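Local coordinates for hypothetical protein (Pyrococcus furiosus, PDB 2FZF) that is of unknown function but belongs to the rubrerythrin family of ferritin-like proteins, whose four-helix bundles commonly house a di-iron centre, at residues 10-13 against 14-17; 34-37 against 38-42; 113-116 against 117-121; 121-124 against 125-129; 144-147 against 148-152. All coordinates share one frame; numbering follows the deposited sequence.

All five contacts are local, each between neighbouring turns of one continuous stretch, so none closes a long loop and none nests or crosses. From the N terminus, contact 1 forms a short turn ahead of helix 21-44. Contact 2 lies further along that helix. Contacts 3 and 4 follow each other on helix 103-129 and share Ala-121, and contact 5 is on helix 134-164. Between them they tie the bundle together. Contact 1 packs against contacts 3 and 4 through Ile-13 and, against contact 4, Met-16. Contact 2 meets contact 3 at Tyr-39 and Glu-117. Contact 5 runs alongside both contacts 3 and 4, about 8 Å from contact 3 between centres.

Contact 1 (10-13 against 14-17); sequences GLPI and EKMA
Glu-14 brings its backbone N within 2.9 Å of Pro-12 O, but the angle is too poor for a hydrogen bond. Its side chain is exposed, a place that suits a carboxylate. Lys-15 comes next and makes the bond that defines the turn: Lys-15 N donates to Pro-12 O at 2.8 Å. Spanning three residues, with Ile-13 and Glu-14 in 3-10 conformation, this is a single 3-10 turn in the loop that leads to helix 21-44. Proline fits at its start, since it has no N-H to leave without a partner and its ring fixes phi. The aliphatic part of Lys-15 then lies obliquely across Leu-11, and its CG and CD also border the proline ring, Lys-15 CD being 3.8 Å from Pro-12 CD. The model is too crowded at the ammonium end to place it with confidence. Met-16 turns to the other side, where it runs beside Ile-13 in the same direction, Met-16 SD 3.8 Å from Ile-13 CD1. Branched Ile-13 and unbranched, adaptable Met-16 both give apolar surface to Phe-123 of helix 103-129, and Met-16 also reaches Lys-126 and Leu-127. Leu-11 is held by backbone hydrogen bonds with His-88 and Gly-90.

Contact 2 (34-37 against 38-42); sequences GARE and FYKSL
Ser-41 and Glu-37 meet where a serine hydroxyl turns back on the helix that carries it: Ser-41 OG donates to Glu-37 O at 2.9 Å, almost in line with the C=O bond. The serine torsion (chi1 -49°) sets OG beside its own backbone N, facing the preceding turn. Ser-41 N also addresses Glu-37 O, but at 3.5 Å that bond is weak, so the hydroxyl is the firmer of the two donors. Ala-35 O likewise serves two donors. Tyr-39 N gives Ala-35 O the regular i to i+4 bond of 2.9 Å, and Phe-38 N adds an i to i+3 bond to the same atom. Arg-36 O takes Lys-40 N at 3.1 Å. These bonds belong to the C-terminal half of helix 21-44, a long helix of the ferritin-like bundle, where the small Ala-35 and the aromatic Phe-38 and Tyr-39 are buried. Phe-38 packs on Leu-109 and Ala-113 of helix 103-129; Tyr-39 reaches the same helix and also Ile-55 and Leu-58 of helix 51-61. On the more open side Arg-36 and Lys-40 run side by side. The arginine chain is extended, and the edge of its guanidinium meets aliphatic lysine, Arg-36 NH2 to Lys-40 CG 3.3 Å, with CG near the guanidinium plane. The like-charged ends stay apart, Arg-36 NH2 and Lys-40 NZ being 6.2 Å from each other. A salt bridge to Glu-44 satisfies Lys-40 NZ, a suitable use of a long, bendable side chain at a partly exposed position.

Contact 3 (113-116 against 117-121); sequences AMKA and EEIAA
Lys-115 and Glu-118 form a salt bridge on the outer side of the helix, Lys-115 NZ to Glu-118 OE1 2.7 Å, the carboxylate offering the lone pair on the side of its other oxygen. The lysine bends at chi2 (71°) to swing its ammonium toward the next turn, whereas the glutamate runs out straight. Long, charged chains suit this side, where Lys-115 is exposed and Glu-118 partly so. Beside the bridge Ile-119 adds an apolar touch, its CD1 4.0 Å from Lys-115 CE, and Ile-119 N donates to Lys-115 O at 2.9 Å (N-H...O 167°). The inward side is built more compactly. Chi1 of Glu-117 (-58°) sets its CG beside the backbone N, near Ala-113 O, and the bend at chi2 then turns the carboxylate. Ala-113 O also accepts Glu-117 N at 2.9 Å. Helix 103-129 is one of the long helices of the ferritin-like bundle, and the buried Glu-117 has its carboxylate inside the bundle, close to those of Glu-62 and Glu-147. Such a cluster of acids is consistent with the metal sites of ferritin-like proteins, although a site here is only inferred. Alanines suit the surrounding positions because neighbouring chains come close: Ala-113 packs against Phe-38, Tyr-39 and Leu-154, and Ala-120 against Glu-147. Ala-116 lies against Pro-91 and Leu-93. Ala-116 O accepts Ala-120 N at 3.0 Å.

Contact 4 (121-124 against 125-129); sequences AEFY and LKLEE
Leu-127 settles against Phe-123 one turn back, and its side chain can be followed outward. Leu-127 CB lies 3.6 Å from Phe-123 O, the carbonyl that also receives Leu-127 N in a nearly straight bond of 2.9 Å (N-H...O angle 176°). CG then branches, and both methyls turn to the phenyl ring. Leu-127 CD1 lies 4.0 Å from Phe-123 CE1. Leu-127 CD2 comes nearer to Phe-123 CE1, at 3.5 Å, approaching the ring obliquely, and more distantly it borders Tyr-124 CD1 at 4.5 Å. A branched leucine suits this place because its two methyls both lie against one ring while one of them also brushes a second. Phe-123 holds its ring anti to the backbone N (chi1 -176°) and lies beside Leu-127, both running the same way. Along the helix, the bonds Leu-125 N to Ala-121 O and Lys-126 N to Glu-122 O are weak. Leu-125, on the exposed side, rests its CB 3.4 Å from Glu-122 O. Tyr-124 is buried, and its hydroxyl is satisfied by a hydrogen bond to Glu-32, a fitting use of a ring with a polar tip. In the ferritin-like bundle, helix 103-129 is flanked here by Met-27 and Leu-24 of helix 21-44, Met-140 and Ala-144 of helix 134-164, and the N-terminal loop through Ile-13 and Met-16.

Contact 5 (144-147 against 148-152); sequences ADME and RGHYY
His-150 lays one face of its ring over Met-146 O, which stands 3.0 Å above the ring plane and is offset toward the rim, nearest CD2. Met-146 O also accepts His-150 N at 3.0 Å, so one carbonyl meets both backbone and ring of the histidine. With its CG anti to the carbonyl carbon (chi1 -63°), the histidine turns its ring back over the preceding turn. Glu-147 comes to the ring edge instead: Glu-147 OE1 is 3.3 Å from His-150 CD2 and near the ring plane, while the carboxylate itself is turned 79° from it. Glu-147 and His-150 have the spacing of the ExxH motif by which ferritin-like proteins of this kind supply ligands to a di-iron site, and Glu-147 lies close to Glu-62 and Glu-117; a metal role here is an inference. Met-146 bends at chi2 and chi3 so that its CE rests 3.7 Å from His-150 NE2, a flexible apolar arm against a flat ring. Over residues 144-152 helix 134-164 keeps regular i to i+4 bonds, among them Tyr-151 N to Glu-147 O at 2.9 Å. Arg-148, a long polar chain suited to a partly exposed place, carries its guanidinium toward the second subunit; Asp-145 packs on Tyr-152 of that subunit, and Tyr-152 here meets Arg-148 of it. Tyr-151 packs on Met-114, its hydroxyl hydrogen-bonded with Arg-155.

Contact 1 (10-13 against 14-17)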
# COMPACT_ATOMS: atom_id res chain seq x y z
N GLY A 10 -5.22 23.01 -2.90
CA GLY A 10 -4.18 24.02 -3.23
C GLY A 10 -4.03 24.22 -4.72
O GLY A 10 -5.01 24.48 -5.41
N LEU A 11 -2.81 24.09 -5.23
CA LEU A 11 -2.57 24.26 -6.66
C LEU A 11 -2.47 22.92 -7.40
O LEU A 11 -1.90 21.96 -6.89
CB LEU A 11 -1.29 25.06 -6.88
CG LEU A 11 -1.25 26.48 -6.30
CD1 LEU A 11 0.11 27.13 -6.57
CD2 LEU A 11 -2.38 27.31 -6.90
N PRO A 12 -3.05 22.83 -8.60
CA PRO A 12 -3.00 21.58 -9.38
C PRO A 12 -1.57 21.18 -9.73
O PRO A 12 -0.72 22.03 -9.97
CB PRO A 12 -3.81 21.93 -10.62
CG PRO A 12 -3.58 23.39 -10.77
CD PRO A 12 -3.77 23.87 -9.35
N ILE A 13 -1.34 19.87 -9.76
CA ILE A 13 -0.04 19.28 -10.08
C ILE A 13 0.55 19.93 -11.34
O ILE A 13 1.76 20.12 -11.47
CB ILE A 13 -0.21 17.75 -10.30
CG1 ILE A 13 1.06 17.00 -9.90
CG2 ILE A 13 -0.56 17.46 -11.75
CD1 ILE A 13 1.38 17.10 -8.43
N GLU A 14 -0.35 20.29 -12.25
CA GLU A 14 -0.00 20.90 -13.53
C GLU A 14 0.86 22.14 -13.34
O GLU A 14 1.83 22.35 -14.08
CB GLU A 14 -1.28 21.27 -14.29
CG GLU A 14 -1.04 21.57 -15.77
CD GLU A 14 -0.63 20.34 -16.57
OE1 GLU A 14 0.08 19.47 -16.01
OE2 GLU A 14 -1.02 20.24 -17.76
N LYS A 15 0.52 22.96 -12.36
CA LYS A 15 1.29 24.17 -12.15
C LYS A 15 2.48 23.99 -11.22
O LYS A 15 2.73 24.81 -10.35
CB LYS A 15 0.40 25.28 -11.63
CG LYS A 15 -0.09 25.09 -10.23
CD LYS A 15 -0.93 26.28 -9.81
CE LYS A 15 -0.16 27.61 -9.96
NZ LYS A 15 1.09 27.72 -9.12
N MET A 16 3.22 22.90 -11.42
CA MET A 16 4.40 22.63 -10.62
C MET A 16 5.54 23.40 -11.29
O MET A 16 6.52 23.76 -10.65
CB MET A 16 4.74 21.13 -10.61
CG MET A 16 4.26 20.35 -9.39
SD MET A 16 4.71 18.58 -9.45
CE MET A 16 6.45 18.64 -9.10
N ALA A 17 5.38 23.67 -12.59
CA ALA A 17 6.42 24.38 -13.32
C ALA A 17 6.60 25.83 -12.86
O ALA A 17 7.59 26.47 -13.20
CB ALA A 17 6.15 24.34 -14.81

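Contact 2 (34-37 against 38-42)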
# COMPACT_ATOMS: atom_id res chain seq x y z
N GLY A 34 3.15 18.05 7.61
CA GLY A 34 1.75 18.18 7.98
C GLY A 34 1.02 16.86 7.90
O GLY A 34 0.04 16.65 8.63
N ALA A 35 1.48 15.98 7.02
CA ALA A 35 0.90 14.66 6.85
C ALA A 35 1.09 13.87 8.14
O ALA A 35 0.12 13.44 8.76
CB ALA A 35 1.57 13.96 5.70
N ARG A 36 2.35 13.71 8.53
CA ARG A 36 2.71 12.98 9.73
C ARG A 36 1.87 13.38 10.91
O ARG A 36 1.38 12.53 11.65
CB ARG A 36 4.17 13.26 10.09
CG ARG A 36 4.70 12.29 11.13
CD ARG A 36 5.87 12.88 11.92
NE ARG A 36 6.50 11.88 12.80
CZ ARG A 36 5.85 11.13 13.69
NH1 ARG A 36 6.52 10.26 14.43
NH2 ARG A 36 4.54 11.25 13.85
N GLU A 37 1.70 14.68 11.10
CA GLU A 37 0.93 15.14 12.24
C GLU A 37 -0.56 15.00 12.01
O GLU A 37 -1.35 15.07 12.95
CB GLU A 37 1.32 16.58 12.57
CG GLU A 37 0.95 17.59 11.53
CD GLU A 37 1.32 19.01 11.94
OE1 GLU A 37 0.64 19.95 11.46
OE2 GLU A 37 2.28 19.19 12.72
N PHE A 38 -0.93 14.78 10.75
CA PHE A 38 -2.33 14.60 10.40
C PHE A 38 -2.75 13.19 10.79
O PHE A 38 -3.80 12.99 11.40
CB PHE A 38 -2.54 14.82 8.90
CG PHE A 38 -3.84 14.26 8.40
CD1 PHE A 38 -3.87 13.08 7.67
CD2 PHE A 38 -5.03 14.87 8.74
CE1 PHE A 38 -5.08 12.50 7.29
CE2 PHE A 38 -6.24 14.30 8.37
CZ PHE A 38 -6.26 13.11 7.64
N TYR A 39 -1.93 12.22 10.43
CA TYR A 39 -2.24 10.84 10.76
C TYR A 39 -2.13 10.61 12.26
O TYR A 39 -2.93 9.87 12.84
CB TYR A 39 -1.30 9.92 9.99
CG TYR A 39 -1.58 9.89 8.51
CD1 TYR A 39 -0.56 10.09 7.57
CD2 TYR A 39 -2.86 9.59 8.03
CE1 TYR A 39 -0.80 9.98 6.21
CE2 TYR A 39 -3.12 9.49 6.68
CZ TYR A 39 -2.10 9.67 5.77
OH TYR A 39 -2.37 9.52 4.43
N LYS A 40 -1.16 11.26 12.89
CA LYS A 40 -0.99 11.12 14.33
C LYS A 40 -2.26 11.47 15.08
O LYS A 40 -2.58 10.85 16.08
CB LYS A 40 0.15 12.01 14.82
CG LYS A 40 1.45 11.27 15.05
CD LYS A 40 1.32 10.25 16.17
CE LYS A 40 0.94 10.91 17.51
NZ LYS A 40 0.82 9.92 18.63
N SER A 41 -2.98 12.48 14.58
CA SER A 41 -4.22 12.92 15.22
C SER A 41 -5.39 12.07 14.81
O SER A 41 -6.35 11.90 15.56
CB SER A 41 -4.52 14.36 14.85
OG SER A 41 -3.37 15.15 15.02
N LEU A 42 -5.32 11.58 13.58
CA LEU A 42 -6.38 10.74 13.06
C LEU A 42 -6.42 9.48 13.91
O LEU A 42 -7.44 9.16 14.50
CB LEU A 42 -6.08 10.37 11.59
CG LEU A 42 -7.13 10.48 10.47
CD1 LEU A 42 -6.79 9.44 9.42
CD2 LEU A 42 -8.56 10.27 10.99

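Contact 3 (113-116 against 117-121)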
# COMPACT_ATOMS: atom_id res chain seq x y z
N ALA A 113 -7.43 11.95 2.84
CA ALA A 113 -6.10 11.40 3.02
C ALA A 113 -5.64 10.69 1.76
O ALA A 113 -4.50 10.86 1.33
CB ALA A 113 -6.07 10.46 4.19
N MET A 114 -6.51 9.89 1.16
CA MET A 114 -6.10 9.19 -0.04
C MET A 114 -5.94 10.18 -1.17
O MET A 114 -5.17 9.96 -2.10
CB MET A 114 -7.09 8.06 -0.42
CG MET A 114 -8.58 8.41 -0.45
SD MET A 114 -9.63 7.03 -1.12
CE MET A 114 -9.49 7.38 -2.88
N LYS A 115 -6.67 11.29 -1.08
CA LYS A 115 -6.60 12.33 -2.09
C LYS A 115 -5.21 12.94 -1.99
O LYS A 115 -4.51 13.12 -2.99
CB LYS A 115 -7.65 13.39 -1.82
CG LYS A 115 -7.80 14.40 -2.93
CD LYS A 115 -8.45 13.76 -4.15
CE LYS A 115 -8.43 14.68 -5.34
NZ LYS A 115 -8.73 13.92 -6.58
N ALA A 116 -4.82 13.27 -0.76
CA ALA A 116 -3.51 13.84 -0.53
C ALA A 116 -2.41 12.85 -0.94
O ALA A 116 -1.38 13.26 -1.45
CB ALA A 116 -3.36 14.22 0.93
N GLU A 117 -2.63 11.55 -0.73
CA GLU A 117 -1.62 10.58 -1.11
C GLU A 117 -1.59 10.45 -2.64
O GLU A 117 -0.55 10.16 -3.25
CB GLU A 117 -1.91 9.22 -0.48
CG GLU A 117 -1.98 9.21 1.05
CD GLU A 117 -0.65 9.45 1.73
OE1 GLU A 117 -0.22 10.62 1.84
OE2 GLU A 117 -0.01 8.47 2.15
N GLU A 118 -2.75 10.69 -3.25
CA GLU A 118 -2.89 10.64 -4.69
C GLU A 118 -2.02 11.73 -5.28
O GLU A 118 -1.13 11.45 -6.09
CB GLU A 118 -4.35 10.87 -5.08
CG GLU A 118 -4.62 10.84 -6.57
CD GLU A 118 -6.07 11.17 -6.91
OE1 GLU A 118 -6.52 12.29 -6.59
OE2 GLU A 118 -6.75 10.30 -7.49
N ILE A 119 -2.25 12.97 -4.88
CA ILE A 119 -1.43 14.05 -5.43
C ILE A 119 0.04 13.92 -5.07
O ILE A 119 0.88 14.32 -5.85
CB ILE A 119 -1.96 15.46 -5.00
CG1 ILE A 119 -3.22 15.82 -5.81
CG2 ILE A 119 -0.91 16.53 -5.29
CD1 ILE A 119 -4.48 15.15 -5.29
N ALA A 120 0.36 13.35 -3.90
CA ALA A 120 1.76 13.20 -3.46
C ALA A 120 2.59 12.24 -4.33
O ALA A 120 3.72 12.57 -4.73
CB ALA A 120 1.80 12.75 -2.02
N ALA A 121 2.06 11.06 -4.60
CA ALA A 121 2.78 10.10 -5.42
C ALA A 121 2.95 10.68 -6.82
O ALA A 121 4.02 10.56 -7.42
CB ALA A 121 2.03 8.77 -5.48

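Contact 4 (121-124 against 125-129)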
# COMPACT_ATOMS: atom_id res chain seq x y z
N ALA A 121 2.06 11.06 -4.60
CA ALA A 121 2.78 10.10 -5.42
C ALA A 121 2.95 10.68 -6.82
O ALA A 121 4.02 10.56 -7.42
CB ALA A 121 2.03 8.77 -5.48
N GLU A 122 1.89 11.31 -7.33
CA GLU A 122 1.94 11.91 -8.66
C GLU A 122 2.95 13.04 -8.70
O GLU A 122 3.54 13.34 -9.75
CB GLU A 122 0.55 12.42 -9.06
CG GLU A 122 0.51 13.20 -10.35
CD GLU A 122 -0.91 13.41 -10.87
OE1 GLU A 122 -1.84 13.48 -10.02
OE2 GLU A 122 -1.10 13.51 -12.12
N PHE A 123 3.14 13.67 -7.54
CA PHE A 123 4.08 14.77 -7.35
C PHE A 123 5.52 14.19 -7.45
O PHE A 123 6.32 14.63 -8.27
CB PHE A 123 3.82 15.43 -5.98
CG PHE A 123 4.67 16.65 -5.68
CD1 PHE A 123 5.96 16.51 -5.19
CD2 PHE A 123 4.16 17.93 -5.86
CE1 PHE A 123 6.73 17.64 -4.88
CE2 PHE A 123 4.92 19.06 -5.55
CZ PHE A 123 6.21 18.91 -5.06
N TYR A 124 5.81 13.18 -6.64
CA TYR A 124 7.12 12.56 -6.64
C TYR A 124 7.47 11.89 -7.96
O TYR A 124 8.64 11.57 -8.22
CB TYR A 124 7.22 11.54 -5.53
CG TYR A 124 7.20 12.16 -4.17
CD1 TYR A 124 8.08 13.19 -3.84
CD2 TYR A 124 6.35 11.68 -3.18
CE1 TYR A 124 8.12 13.73 -2.56
CE2 TYR A 124 6.38 12.21 -1.90
CZ TYR A 124 7.26 13.23 -1.59
OH TYR A 124 7.33 13.71 -0.31
N LEU A 125 6.45 11.66 -8.78
CA LEU A 125 6.63 11.05 -10.10
C LEU A 125 7.20 12.11 -11.02
O LEU A 125 8.09 11.83 -11.83
CB LEU A 125 5.29 10.59 -10.66
CG LEU A 125 5.02 9.09 -10.53
CD1 LEU A 125 3.61 8.76 -11.02
CD2 LEU A 125 6.08 8.33 -11.32
N LYS A 126 6.68 13.33 -10.90
CA LYS A 126 7.14 14.44 -11.71
C LYS A 126 8.52 14.88 -11.24
O LYS A 126 9.44 15.02 -12.05
CB LYS A 126 6.16 15.62 -11.64
CG LYS A 126 6.70 16.90 -12.31
CD LYS A 126 7.21 16.67 -13.75
CE LYS A 126 8.04 17.86 -14.27
NZ LYS A 126 7.29 19.15 -14.26
N LEU A 127 8.65 15.10 -9.94
CA LEU A 127 9.92 15.53 -9.36
C LEU A 127 11.01 14.56 -9.78
O LEU A 127 12.18 14.93 -9.90
CB LEU A 127 9.81 15.58 -7.83
CG LEU A 127 10.29 16.85 -7.14
CD1 LEU A 127 9.54 18.05 -7.70
CD2 LEU A 127 10.06 16.75 -5.65
N GLU A 128 10.62 13.32 -10.01
CA GLU A 128 11.57 12.30 -10.43
C GLU A 128 12.17 12.64 -11.78
O GLU A 128 13.37 12.46 -12.00
CB GLU A 128 10.89 10.94 -10.54
CG GLU A 128 11.76 9.94 -11.27
CD GLU A 128 11.11 8.60 -11.39
OE1 GLU A 128 9.94 8.54 -11.84
OE2 GLU A 128 11.77 7.60 -11.04
N GLU A 129 11.32 13.12 -12.68
CA GLU A 129 11.75 13.48 -14.02
C GLU A 129 12.35 14.88 -14.04
O GLU A 129 13.25 15.15 -14.83
CB GLU A 129 10.58 13.40 -14.99
CG GLU A 129 9.84 12.06 -14.99
CD GLU A 129 10.72 10.86 -15.33
OE1 GLU A 129 10.17 9.74 -15.48
OE2 GLU A 129 11.96 11.02 -15.45

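Contact 5 (144-147 against 148-152)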
# COMPACT_ATOMS: atom_id res chain seq x y z
N ALA A 144 7.40 8.00 -4.37
CA ALA A 144 6.17 7.91 -5.15
C ALA A 144 5.46 6.54 -5.01
O ALA A 144 4.23 6.49 -4.83
CB ALA A 144 6.46 8.18 -6.62
N ASP A 145 6.21 5.44 -5.10
CA ASP A 145 5.60 4.12 -4.97
C ASP A 145 5.06 3.85 -3.57
O ASP A 145 4.01 3.22 -3.40
CB ASP A 145 6.60 3.03 -5.39
CG ASP A 145 6.71 2.90 -6.91
OD1 ASP A 145 5.87 3.52 -7.62
OD2 ASP A 145 7.62 2.19 -7.39
N MET A 146 5.79 4.34 -2.57
CA MET A 146 5.39 4.24 -1.19
C MET A 146 4.07 5.02 -1.02
O MET A 146 3.16 4.55 -0.37
CB MET A 146 6.45 4.85 -0.27
CG MET A 146 7.63 3.95 0.08
SD MET A 146 7.10 2.32 0.65
CE MET A 146 6.20 2.71 2.20
N GLU A 147 4.00 6.21 -1.61
CA GLU A 147 2.80 7.03 -1.53
C GLU A 147 1.64 6.36 -2.28
O GLU A 147 0.50 6.32 -1.82
CB GLU A 147 3.06 8.42 -2.10
CG GLU A 147 3.94 9.32 -1.23
CD GLU A 147 3.28 9.68 0.09
OE1 GLU A 147 3.25 8.82 1.00
OE2 GLU A 147 2.77 10.81 0.21
N ARG A 148 1.96 5.85 -3.47
CA ARG A 148 1.00 5.17 -4.31
C ARG A 148 0.41 4.01 -3.50
O ARG A 148 -0.79 3.76 -3.56
CB ARG A 148 1.71 4.66 -5.57
CG ARG A 148 0.82 4.11 -6.67
CD ARG A 148 0.01 5.20 -7.37
NE ARG A 148 -0.75 4.62 -8.48
CZ ARG A 148 -0.21 4.12 -9.59
NH1 ARG A 148 1.11 4.13 -9.74
NH2 ARG A 148 -0.98 3.58 -10.53
N GLY A 149 1.26 3.33 -2.74
CA GLY A 149 0.81 2.22 -1.92
C GLY A 149 -0.08 2.64 -0.77
O GLY A 149 -1.04 1.95 -0.44
N HIS A 150 0.24 3.78 -0.15
CA HIS A 150 -0.56 4.30 0.96
C HIS A 150 -1.94 4.69 0.42
O HIS A 150 -2.94 4.57 1.11
CB HIS A 150 0.14 5.50 1.60
CG HIS A 150 1.46 5.17 2.22
ND1 HIS A 150 1.70 4.01 2.93
CD2 HIS A 150 2.63 5.87 2.27
CE1 HIS A 150 2.94 4.01 3.39
NE2 HIS A 150 3.53 5.13 2.99
N TYR A 151 -1.96 5.14 -0.84
CA TYR A 151 -3.20 5.54 -1.50
C TYR A 151 -4.16 4.35 -1.62
O TYR A 151 -5.34 4.46 -1.31
CB TYR A 151 -2.91 6.09 -2.90
CG TYR A 151 -4.15 6.24 -3.76
CD1 TYR A 151 -5.14 7.18 -3.44
CD2 TYR A 151 -4.37 5.40 -4.85
CE1 TYR A 151 -6.32 7.28 -4.19
CE2 TYR A 151 -5.55 5.49 -5.61
CZ TYR A 151 -6.51 6.42 -5.27
OH TYR A 151 -7.67 6.52 -6.01
N TYR A 152 -3.65 3.21 -2.08
CA TYR A 152 -4.49 2.03 -2.24
C TYR A 152 -4.92 1.47 -0.88
O TYR A 152 -6.08 1.08 -0.70
CB TYR A 152 -3.77 0.97 -3.07
CG TYR A 152 -3.80 1.26 -4.57
CD1 TYR A 152 -5.01 1.33 -5.27
CD2 TYR A 152 -2.62 1.49 -5.28
CE1 TYR A 152 -5.04 1.62 -6.64
CE2 TYR A 152 -2.64 1.79 -6.65
CZ TYR A 152 -3.86 1.85 -7.32
OH TYR A 152 -3.89 2.13 -8.65